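Local coordinates for protein decapping nuclease RAI1 (Scheffersomyces stipitis, PDB 5BTO) that removes NAD caps, and probably other 5'-end caps and triphosphates, from RNA with the help of a divalent metal, and stabilises and stimulates the exoribonuclease RAT1, at residues K27-F32 with V220-I225; D110-R115 with K229-G234; P125-D130 with F272-F277. All coordinates share one frame; numbering follows the deposited sequence.

Contact 1 of 3, residues K27-F32 with V220-I225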
loop_
_atom_site.group_PDB
_atom_site.type_symbol
_atom_site.label_atom_id
_atom_site.label_comp_id
_atom_site.label_asym_id
_atom_site.label_seq_id
_atom_site.Cartn_x
_atom_site.Cartn_y
_atom_site.Cartn_z
ATOM N N LYS A 27 -6.778 21.440 -20.010
ATOM C CA LYS A 27 -7.335 22.542 -20.784
ATOM C C LYS A 27 -7.953 23.575 -19.847
ATOM O O LYS A 27 -8.753 23.228 -18.975
ATOM C CB LYS A 27 -8.396 22.010 -21.750
ATOM C CG LYS A 27 -9.259 23.088 -22.360
ATOM C CD LYS A 27 -10.356 22.501 -23.249
ATOM C CE LYS A 27 -11.248 23.604 -23.796
ATOM N NZ LYS A 27 -12.210 23.116 -24.823
ATOM N N GLU A 28 -7.581 24.840 -20.007
ATOM C CA GLU A 28 -8.191 25.886 -19.193
ATOM C C GLU A 28 -9.645 26.084 -19.602
ATOM O O GLU A 28 -9.961 26.154 -20.810
ATOM C CB GLU A 28 -7.457 27.224 -19.347
ATOM C CG GLU A 28 -8.059 28.331 -18.476
ATOM C CD GLU A 28 -7.306 29.649 -18.579
ATOM O OE1 GLU A 28 -6.179 29.761 -18.032
ATOM O OE2 GLU A 28 -7.855 30.577 -19.196
ATOM N N ILE A 29 -10.525 26.209 -18.616
ATOM C CA ILE A 29 -11.926 26.524 -18.922
ATOM C C ILE A 29 -12.375 27.890 -18.398
ATOM O O ILE A 29 -13.296 28.490 -18.945
ATOM C CB ILE A 29 -12.910 25.409 -18.474
ATOM C CG1 ILE A 29 -12.658 25.004 -17.023
ATOM C CG2 ILE A 29 -12.797 24.210 -19.394
ATOM C CD1 ILE A 29 -13.856 24.276 -16.382
ATOM N N PHE A 30 -11.728 28.381 -17.343
ATOM C CA PHE A 30 -11.968 29.749 -16.873
ATOM C C PHE A 30 -10.826 30.223 -15.987
ATOM O O PHE A 30 -9.957 29.438 -15.625
ATOM C CB PHE A 30 -13.338 29.902 -16.168
ATOM C CG PHE A 30 -13.527 29.032 -14.938
ATOM C CD1 PHE A 30 -14.059 27.752 -15.051
ATOM C CD2 PHE A 30 -13.243 29.518 -13.666
ATOM C CE1 PHE A 30 -14.266 26.954 -13.922
ATOM C CE2 PHE A 30 -13.448 28.714 -12.519
ATOM C CZ PHE A 30 -13.968 27.447 -12.660
ATOM N N ALA A 31 -10.825 31.505 -15.647
ATOM C CA ALA A 31 -9.814 32.039 -14.750
ATOM C C ALA A 31 -10.457 33.024 -13.802
ATOM O O ALA A 31 -11.566 33.491 -14.041
ATOM C CB ALA A 31 -8.680 32.708 -15.553
ATOM N N PHE A 32 -9.778 33.310 -12.698
ATOM C CA PHE A 32 -10.157 34.430 -11.847
ATOM C C PHE A 32 -8.905 35.031 -11.229
ATOM O O PHE A 32 -7.812 34.494 -11.407
ATOM C CB PHE A 32 -11.231 34.041 -10.809
ATOM C CG PHE A 32 -10.789 33.020 -9.776
ATOM C CD1 PHE A 32 -10.812 31.662 -10.063
ATOM C CD2 PHE A 32 -10.411 33.423 -8.502
ATOM C CE1 PHE A 32 -10.437 30.723 -9.100
ATOM C CE2 PHE A 32 -10.039 32.492 -7.529
ATOM C CZ PHE A 32 -10.053 31.142 -7.829
ATOM N N VAL A 220 -8.109 27.932 -14.034
ATOM C CA VAL A 220 -8.854 26.738 -13.650
ATOM C C VAL A 220 -9.004 25.829 -14.858
ATOM O O VAL A 220 -9.526 26.239 -15.907
ATOM C CB VAL A 220 -10.238 27.074 -13.064
ATOM C CG1 VAL A 220 -10.865 25.812 -12.455
ATOM C CG2 VAL A 220 -10.109 28.164 -12.015
ATOM N N ILE A 221 -8.545 24.593 -14.702
ATOM C CA ILE A 221 -8.397 23.679 -15.821
ATOM C C ILE A 221 -9.199 22.415 -15.610
ATOM O O ILE A 221 -9.512 22.048 -14.474
ATOM C CB ILE A 221 -6.909 23.274 -16.026
ATOM C CG1 ILE A 221 -6.392 22.466 -14.827
ATOM C CG2 ILE A 221 -6.038 24.519 -16.223
ATOM C CD1 ILE A 221 -5.089 21.746 -15.112
ATOM N N LYS A 222 -9.551 21.771 -16.719
ATOM C CA LYS A 222 -10.083 20.414 -16.677
ATOM C C LYS A 222 -8.948 19.480 -17.043
ATOM O O LYS A 222 -8.193 19.736 -17.987
ATOM C CB LYS A 222 -11.247 20.240 -17.649
ATOM C CG LYS A 222 -12.582 20.701 -17.113
ATOM C CD LYS A 222 -13.687 20.464 -18.138
ATOM C CE LYS A 222 -13.586 19.077 -18.766
ATOM N NZ LYS A 222 -14.022 17.969 -17.868
ATOM N N THR A 223 -8.791 18.416 -16.267
ATOM C CA THR A 223 -7.751 17.452 -16.549
ATOM C C THR A 223 -8.196 16.108 -16.001
ATOM O O THR A 223 -9.375 15.907 -15.726
ATOM C CB THR A 223 -6.402 17.906 -15.947
ATOM O OG1 THR A 223 -5.359 17.019 -16.364
ATOM C CG2 THR A 223 -6.481 17.976 -14.430
ATOM N N GLY A 224 -7.270 15.183 -15.848
ATOM C CA GLY A 224 -7.643 13.878 -15.345
ATOM C C GLY A 224 -6.434 13.062 -14.993
ATOM O O GLY A 224 -5.307 13.435 -15.303
ATOM N N ILE A 225 -6.681 11.946 -14.323
ATOM C CA ILE A 225 -5.649 10.960 -14.063
ATOM C C ILE A 225 -6.383 9.630 -14.019
ATOM O O ILE A 225 -7.451 9.529 -13.414
ATOM C CB ILE A 225 -4.880 11.238 -12.747
ATOM C CG1 ILE A 225 -3.834 10.153 -12.511
ATOM C CG2 ILE A 225 -5.827 11.337 -11.545
ATOM C CD1 ILE A 225 -2.433 10.639 -12.593
#
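Val220 meets both Ile29 and Phe30, and this doubled pairing makes a classic beta bulge in an antiparallel ladder that is otherwise regular. Its carbonyl oxygen takes a straight bond from Ile29 N (2.9 Å between Ile29 N and Val220 O) and a long, weak one from Phe30 N, while Val220 N bonds back to Phe30 O. The register slips by one residue here. The isopropyl group lies over one face of the Phe30 ring, with Val220 CB 3.8 Å from the ring centroid, and its two methyls divide the far end of the ring: Val220 CG1 sits by Phe30 CZ, and Val220 CG2 comes within 3.4 Å of Phe30 CE2. Phe30 reaches this position because its CG stands between the backbone N and the carbonyl carbon (chi1 60°), which turns the ring back over its partner strand. Val220 CG2 also touches the edge of the Phe32 ring, 3.9 Å from Phe32 CE1.

Next comes Ile221, in a non-hydrogen-bonded pair with Glu28, whose CA is 3.9 Å from Ile221 CG2. Glu28 OE2 makes a salt bridge with Lys48, and Glu28 OE1 is hydrogen-bonded to Tyr254 and Ser219. Lys222 restores hydrogen-bonded pairing: its N is 2.8 Å from Lys27 O, and Lys27 N returns a bond to Lys222 O. The aliphatic part of Lys222 passes Ile29, with Lys222 CG 3.9 Å from Ile29 CD1.

Helix 87-101 covers the Phe30 face of this pair, through Ala93 and Tyr97, and also meets Phe32 through Cys89 and Ala93; strand 228-235 continues the sheet beyond strand 216-225.

Contact 2 of 3, residues D110-R115 with K229-G234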
loop_
_atom_site.group_PDB
_atom_site.type_symbol
_atom_site.label_atom_id
_atom_site.label_comp_id
_atom_site.label_asym_id
_atom_site.label_seq_id
_atom_site.Cartn_x
_atom_site.Cartn_y
_atom_site.Cartn_z
ATOM N N ASP A 110 -15.179 14.676 -11.756
ATOM C CA ASP A 110 -15.419 13.899 -10.546
ATOM C C ASP A 110 -14.926 14.624 -9.305
ATOM O O ASP A 110 -15.482 14.454 -8.217
ATOM C CB ASP A 110 -14.700 12.556 -10.640
ATOM C CG ASP A 110 -15.165 11.728 -11.815
ATOM O OD1 ASP A 110 -16.362 11.373 -11.838
ATOM O OD2 ASP A 110 -14.347 11.417 -12.709
ATOM N N ILE A 111 -13.862 15.411 -9.464
ATOM C CA ILE A 111 -13.213 16.064 -8.331
ATOM C C ILE A 111 -12.945 17.538 -8.636
ATOM O O ILE A 111 -12.531 17.876 -9.738
ATOM C CB ILE A 111 -11.860 15.382 -7.994
ATOM C CG1 ILE A 111 -12.062 13.925 -7.567
ATOM C CG2 ILE A 111 -11.115 16.155 -6.897
ATOM C CD1 ILE A 111 -10.749 13.140 -7.541
ATOM N N ILE A 112 -13.184 18.398 -7.653
ATOM C CA ILE A 112 -12.953 19.839 -7.792
ATOM C C ILE A 112 -12.022 20.267 -6.659
ATOM O O ILE A 112 -12.346 20.075 -5.492
ATOM C CB ILE A 112 -14.289 20.615 -7.706
ATOM C CG1 ILE A 112 -15.149 20.313 -8.938
ATOM C CG2 ILE A 112 -14.048 22.135 -7.543
ATOM C CD1 ILE A 112 -16.624 20.683 -8.785
ATOM N N THR A 113 -10.855 20.827 -6.989
ATOM C CA THR A 113 -9.886 21.131 -5.951
ATOM C C THR A 113 -8.822 22.098 -6.439
ATOM O O THR A 113 -8.933 22.647 -7.541
ATOM C CB THR A 113 -9.228 19.825 -5.431
ATOM O OG1 THR A 113 -8.469 20.082 -4.241
ATOM C CG2 THR A 113 -8.340 19.206 -6.498
ATOM N N TYR A 114 -7.811 22.321 -5.607
ATOM C CA TYR A 114 -6.692 23.200 -5.947
ATOM C C TYR A 114 -5.434 22.404 -6.303
ATOM O O TYR A 114 -5.121 21.378 -5.694
ATOM C CB TYR A 114 -6.372 24.143 -4.781
ATOM C CG TYR A 114 -7.211 25.399 -4.738
ATOM C CD1 TYR A 114 -6.884 26.502 -5.518
ATOM C CD2 TYR A 114 -8.314 25.493 -3.908
ATOM C CE1 TYR A 114 -7.651 27.648 -5.487
ATOM C CE2 TYR A 114 -9.089 26.646 -3.871
ATOM C CZ TYR A 114 -8.748 27.721 -4.659
ATOM O OH TYR A 114 -9.510 28.874 -4.634
ATOM N N ARG A 115 -4.673 22.927 -7.262
ATOM C CA ARG A 115 -3.443 22.295 -7.713
ATOM C C ARG A 115 -2.466 22.036 -6.586
ATOM O O ARG A 115 -1.821 20.998 -6.561
ATOM C CB ARG A 115 -2.741 23.176 -8.759
ATOM C CG ARG A 115 -1.260 22.830 -8.954
ATOM C CD ARG A 115 -0.465 23.924 -9.657
ATOM N NE ARG A 115 -0.192 25.093 -8.823
ATOM C CZ ARG A 115 -0.100 26.331 -9.298
ATOM N NH1 ARG A 115 -0.269 26.559 -10.595
ATOM N NH2 ARG A 115 0.153 27.344 -8.480
ATOM N N LYS A 229 -11.837 12.362 -13.734
ATOM C CA LYS A 229 -11.844 13.695 -14.323
ATOM C C LYS A 229 -11.762 14.717 -13.193
ATOM O O LYS A 229 -12.438 14.583 -12.175
ATOM C CB LYS A 229 -13.124 13.920 -15.130
ATOM C CG LYS A 229 -13.311 12.967 -16.288
ATOM C CD LYS A 229 -14.589 13.308 -17.058
ATOM C CE LYS A 229 -14.821 12.363 -18.221
ATOM N NZ LYS A 229 -15.121 10.985 -17.752
ATOM N N MET A 230 -10.921 15.732 -13.354
ATOM C CA MET A 230 -10.685 16.674 -12.267
ATOM C C MET A 230 -10.676 18.119 -12.748
ATOM O O MET A 230 -10.241 18.411 -13.861
ATOM C CB MET A 230 -9.353 16.350 -11.563
ATOM C CG MET A 230 -9.329 14.915 -11.034
ATOM S SD MET A 230 -7.734 14.413 -10.361
ATOM C CE MET A 230 -7.716 15.327 -8.828
ATOM N N LEU A 231 -11.177 19.008 -11.901
ATOM C CA LEU A 231 -11.071 20.444 -12.122
ATOM C C LEU A 231 -10.013 20.923 -11.135
ATOM O O LEU A 231 -10.126 20.661 -9.926
ATOM C CB LEU A 231 -12.419 21.124 -11.847
ATOM C CG LEU A 231 -12.576 22.585 -12.273
ATOM C CD1 LEU A 231 -12.565 22.700 -13.795
ATOM C CD2 LEU A 231 -13.847 23.218 -11.733
ATOM N N LEU A 232 -8.957 21.561 -11.638
ATOM C CA LEU A 232 -7.895 22.058 -10.758
ATOM C C LEU A 232 -7.705 23.558 -10.916
ATOM O O LEU A 232 -7.540 24.057 -12.041
ATOM C CB LEU A 232 -6.546 21.403 -11.078
ATOM C CG LEU A 232 -6.319 19.911 -10.938
ATOM C CD1 LEU A 232 -4.825 19.593 -11.156
ATOM C CD2 LEU A 232 -6.775 19.482 -9.568
ATOM N N ALA A 233 -7.682 24.273 -9.800
ATOM C CA ALA A 233 -7.389 25.707 -9.821
ATOM C C ALA A 233 -5.934 25.928 -9.391
ATOM O O ALA A 233 -5.475 25.333 -8.409
ATOM C CB ALA A 233 -8.336 26.446 -8.895
ATOM N N GLY A 234 -5.210 26.774 -10.120
ATOM C CA GLY A 234 -3.824 27.029 -9.791
ATOM C C GLY A 234 -3.338 28.406 -10.192
ATOM O O GLY A 234 -3.642 28.880 -11.288
#
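Ile111, Ile112 and Thr113 stand side by side with Met230, Leu231 and Leu232, each pair pointing the same way, in an in-register parallel strand pair within the large mixed sheet of this PD-(D/E)XK nuclease. Ile111 CD1 and Met230 CE meet at 4.0 Å on the face packed by helix 333-350, whereas Ile112 and Leu231 turn to helix 87-101. Thr113 and Leu232 touch tightly, with Thr113 CG2 3.5 Å from Leu232 CD2. With Thr113 OG1 anti to the backbone N (chi1 -169°), the hydroxyl is left to bond Ile145 O on the neighbouring strand while the methyl faces Leu232. Tyr114 CD1 and CE1 both touch the Ala233 methyl, Tyr114 CD1 at 3.7 Å from Ala233 CB, and the tyrosine hydroxyl bonds Asp86 O.

At the start of the pair, Asp110 grips Lys229 at both its backbone N and its O: Asp110 OD2 receives Lys229 N through its anti lone pair (2.9 Å, 175°), and Lys229 O accepts from both Asp110 N and Ile111 N. Asp110 OD1 forms a salt bridge with Arg353. With an alanine in place of Asp110, Lys229 N would probably lose the carboxylate that accepts its hydrogen, and Arg353 its charged mate.

Tyr114 and Arg115 bind substrate, and Tyr114 is the N-cap of helix 115-123. The guanidinium of Arg115, whose NH1 bonds Glu235 O, lies over the glycine backbone, with Gly234 CA 3.7 Å above its plane.

Contact 3 of 3, residues P125-D130 with F272-F277; sequences PYNLND and FEKKLF
Lys274 NZ is held by three partners reaching in from the loop side: two waters and, more weakly, Asn127 OD1 at 3.1 Å. Water 1 accepts from NZ and donates to Tyr126 O, 2.8 Å away, so the ammonium group is tied to a backbone carbonyl as well as to the amide. Water 3, which accepts from Lys274 NZ at 2.7 Å, also lies 3.0 Å from Asn127 OD1 and may donate to it. The lysine chain bends at chi3 and chi4 (48° and 54°), which curls its end back to the loop. Asn127 OD1 is further bonded by Lys278, one turn along the same helix, so two positive charges would be expected to polarise this amide.

The amide's other end fixes its rotation: Asn127 ND2 bonds Ala123 O and gives a hydrogen to water 2, 3.1 Å away, which itself donates to Lys274 O. The loop between helix 115-123 and strand 132-139, with a type I beta turn from Asn127 to Asp130, is thereby tied to the long helix 266-286 of the nuclease fold.

Beside these polar links runs an aromatic one. Tyr126 and Phe277 form an offset edge-to-face pair, planes at 79° and centroids 5.7 Å apart, in which the Tyr126 edge points to the Phe277 face and Tyr126 CD2 lies 3.8 Å from Phe277 CZ. One face of the Tyr126 ring is covered by Pro125 CB, and Ala336 of helix 333-350 packs on Phe277.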
loop_
_atom_site.group_PDB
_atom_site.type_symbol
_atom_site.label_atom_id
_atom_site.label_comp_id
_atom_site.label_asym_id
_atom_site.label_seq_id
_atom_site.Cartn_x
_atom_site.Cartn_y
_atom_site.Cartn_z
ATOM N N PRO A 125 5.735 10.831 -1.729
ATOM C CA PRO A 125 6.710 9.745 -1.545
ATOM C C PRO A 125 8.126 10.239 -1.244
ATOM O O PRO A 125 8.920 9.491 -0.656
ATOM C CB PRO A 125 6.698 9.031 -2.896
ATOM C CG PRO A 125 5.328 9.290 -3.441
ATOM C CD PRO A 125 4.978 10.685 -2.986
ATOM N N TYR A 126 8.442 11.466 -1.659
ATOM C CA TYR A 126 9.803 11.990 -1.506
ATOM C C TYR A 126 9.838 13.145 -0.510
ATOM O O TYR A 126 10.836 13.865 -0.391
ATOM C CB TYR A 126 10.400 12.360 -2.874
ATOM C CG TYR A 126 10.369 11.153 -3.784
ATOM C CD1 TYR A 126 11.103 10.004 -3.468
ATOM C CD2 TYR A 126 9.557 11.118 -4.912
ATOM C CE1 TYR A 126 11.053 8.878 -4.274
ATOM C CE2 TYR A 126 9.509 9.992 -5.721
ATOM C CZ TYR A 126 10.257 8.877 -5.394
ATOM O OH TYR A 126 10.207 7.755 -6.192
ATOM N N ASN A 127 8.747 13.272 0.237
ATOM C CA ASN A 127 8.606 14.298 1.261
ATOM C C ASN A 127 7.903 13.735 2.489
ATOM O O ASN A 127 6.876 14.257 2.932
ATOM C CB ASN A 127 7.845 15.494 0.696
ATOM C CG ASN A 127 8.678 16.272 -0.296
ATOM O OD1 ASN A 127 9.540 17.052 0.101
ATOM N ND2 ASN A 127 8.469 16.024 -1.584
ATOM N N LEU A 128 8.472 12.672 3.044
ATOM C CA LEU A 128 7.765 11.895 4.062
ATOM C C LEU A 128 7.695 12.569 5.431
ATOM O O LEU A 128 7.061 12.051 6.349
ATOM C CB LEU A 128 8.357 10.486 4.186
ATOM C CG LEU A 128 8.229 9.620 2.929
ATOM C CD1 LEU A 128 9.133 8.398 3.007
ATOM C CD2 LEU A 128 6.781 9.215 2.708
ATOM N N ASN A 129 8.342 13.718 5.576
ATOM C CA ASN A 129 8.280 14.450 6.835
ATOM C C ASN A 129 7.217 15.541 6.835
ATOM O O ASN A 129 7.000 16.187 7.858
ATOM C CB ASN A 129 9.642 15.056 7.173
ATOM C CG ASN A 129 10.711 14.003 7.343
ATOM O OD1 ASN A 129 10.481 12.961 7.964
ATOM N ND2 ASN A 129 11.885 14.255 6.776
ATOM N N ASP A 130 6.560 15.743 5.692
ATOM C CA ASP A 130 5.564 16.804 5.558
ATOM C C ASP A 130 4.157 16.252 5.757
ATOM O O ASP A 130 3.740 15.345 5.038
ATOM C CB ASP A 130 5.645 17.473 4.177
ATOM C CG ASP A 130 6.968 18.186 3.936
ATOM O OD1 ASP A 130 7.678 18.508 4.917
ATOM O OD2 ASP A 130 7.290 18.443 2.753
ATOM N N PHE A 272 18.264 22.186 -4.360
ATOM C CA PHE A 272 17.605 22.559 -5.598
ATOM C C PHE A 272 16.739 21.425 -6.129
ATOM O O PHE A 272 15.619 21.650 -6.615
ATOM C CB PHE A 272 18.636 22.970 -6.651
ATOM C CG PHE A 272 18.033 23.386 -7.965
ATOM C CD1 PHE A 272 16.937 24.233 -8.002
ATOM C CD2 PHE A 272 18.562 22.934 -9.156
ATOM C CE1 PHE A 272 16.375 24.612 -9.214
ATOM C CE2 PHE A 272 18.009 23.320 -10.377
ATOM C CZ PHE A 272 16.914 24.161 -10.401
ATOM N N GLU A 273 17.254 20.201 -6.049
ATOM C CA GLU A 273 16.521 19.078 -6.618
ATOM C C GLU A 273 15.148 18.904 -5.985
ATOM O O GLU A 273 14.176 18.608 -6.688
ATOM C CB GLU A 273 17.307 17.771 -6.529
ATOM C CG GLU A 273 16.624 16.650 -7.297
ATOM C CD GLU A 273 17.252 15.311 -7.047
ATOM O OE1 GLU A 273 17.010 14.744 -5.961
ATOM O OE2 GLU A 273 17.982 14.831 -7.936
ATOM N N LYS A 274 15.069 19.081 -4.667
ATOM C CA LYS A 274 13.790 19.002 -3.966
ATOM C C LYS A 274 12.814 20.035 -4.518
ATOM O O LYS A 274 11.633 19.740 -4.723
ATOM C CB LYS A 274 13.966 19.225 -2.457
ATOM C CG LYS A 274 14.763 18.149 -1.754
ATOM C CD LYS A 274 14.921 18.472 -0.272
ATOM C CE LYS A 274 13.585 18.873 0.352
ATOM N NZ LYS A 274 12.524 17.852 0.116
ATOM N N LYS A 275 13.317 21.245 -4.756
ATOM C CA LYS A 275 12.476 22.335 -5.243
ATOM C C LYS A 275 12.071 22.075 -6.684
ATOM O O LYS A 275 10.925 22.308 -7.076
ATOM C CB LYS A 275 13.213 23.679 -5.151
ATOM C CG LYS A 275 13.516 24.152 -3.729
ATOM C CD LYS A 275 14.285 25.475 -3.746
ATOM C CE LYS A 275 14.750 25.878 -2.356
ATOM N NZ LYS A 275 15.493 27.167 -2.398
ATOM N N LEU A 276 13.024 21.611 -7.481
ATOM C CA LEU A 276 12.783 21.370 -8.897
ATOM C C LEU A 276 11.737 20.272 -9.081
ATOM O O LEU A 276 10.881 20.367 -9.965
ATOM C CB LEU A 276 14.097 21.010 -9.611
ATOM C CG LEU A 276 14.058 20.874 -11.138
ATOM C CD1 LEU A 276 13.688 22.207 -11.798
ATOM C CD2 LEU A 276 15.408 20.392 -11.663
ATOM N N PHE A 277 11.793 19.235 -8.239
ATOM C CA PHE A 277 10.777 18.187 -8.281
ATOM C C PHE A 277 9.392 18.751 -7.949
ATOM O O PHE A 277 8.416 18.446 -8.631
ATOM C CB PHE A 277 11.134 17.066 -7.293
ATOM C CG PHE A 277 10.035 16.037 -7.111
ATOM C CD1 PHE A 277 9.587 15.291 -8.184
ATOM C CD2 PHE A 277 9.495 15.812 -5.859
ATOM C CE1 PHE A 277 8.581 14.338 -8.021
ATOM C CE2 PHE A 277 8.492 14.864 -5.674
ATOM C CZ PHE A 277 8.037 14.123 -6.761
HETATM O O HOH W 1 12.207 15.745 -1.944
HETATM O O HOH W 2 10.513 17.801 -3.067
HETATM O O HOH W 3 11.753 15.911 1.807
#

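How the contacts relate
Contacts 1 and 2 are successive steps across one sheet, their centres about 7 Å apart: strands 216-225 and 228-235 are neighbours in it, with Thr223 N 2.8 Å from Met230 O in a probable hydrogen bond. Together they span four neighbouring strands, from 27-34 to 111-114, the last ending at substrate-binding Tyr114, with Arg115 opening the next helix. The side chain of Phe32 in contact 1 lies about 4 Å from that of Tyr114. Contact 3 is remote, its centre about 22 Å from that of contact 2, but connected to the site through helix 266-286, which carries substrate-binding Gln282, whose side chain is about 4 Å from that of Arg115 and 10 Å from that of Phe277.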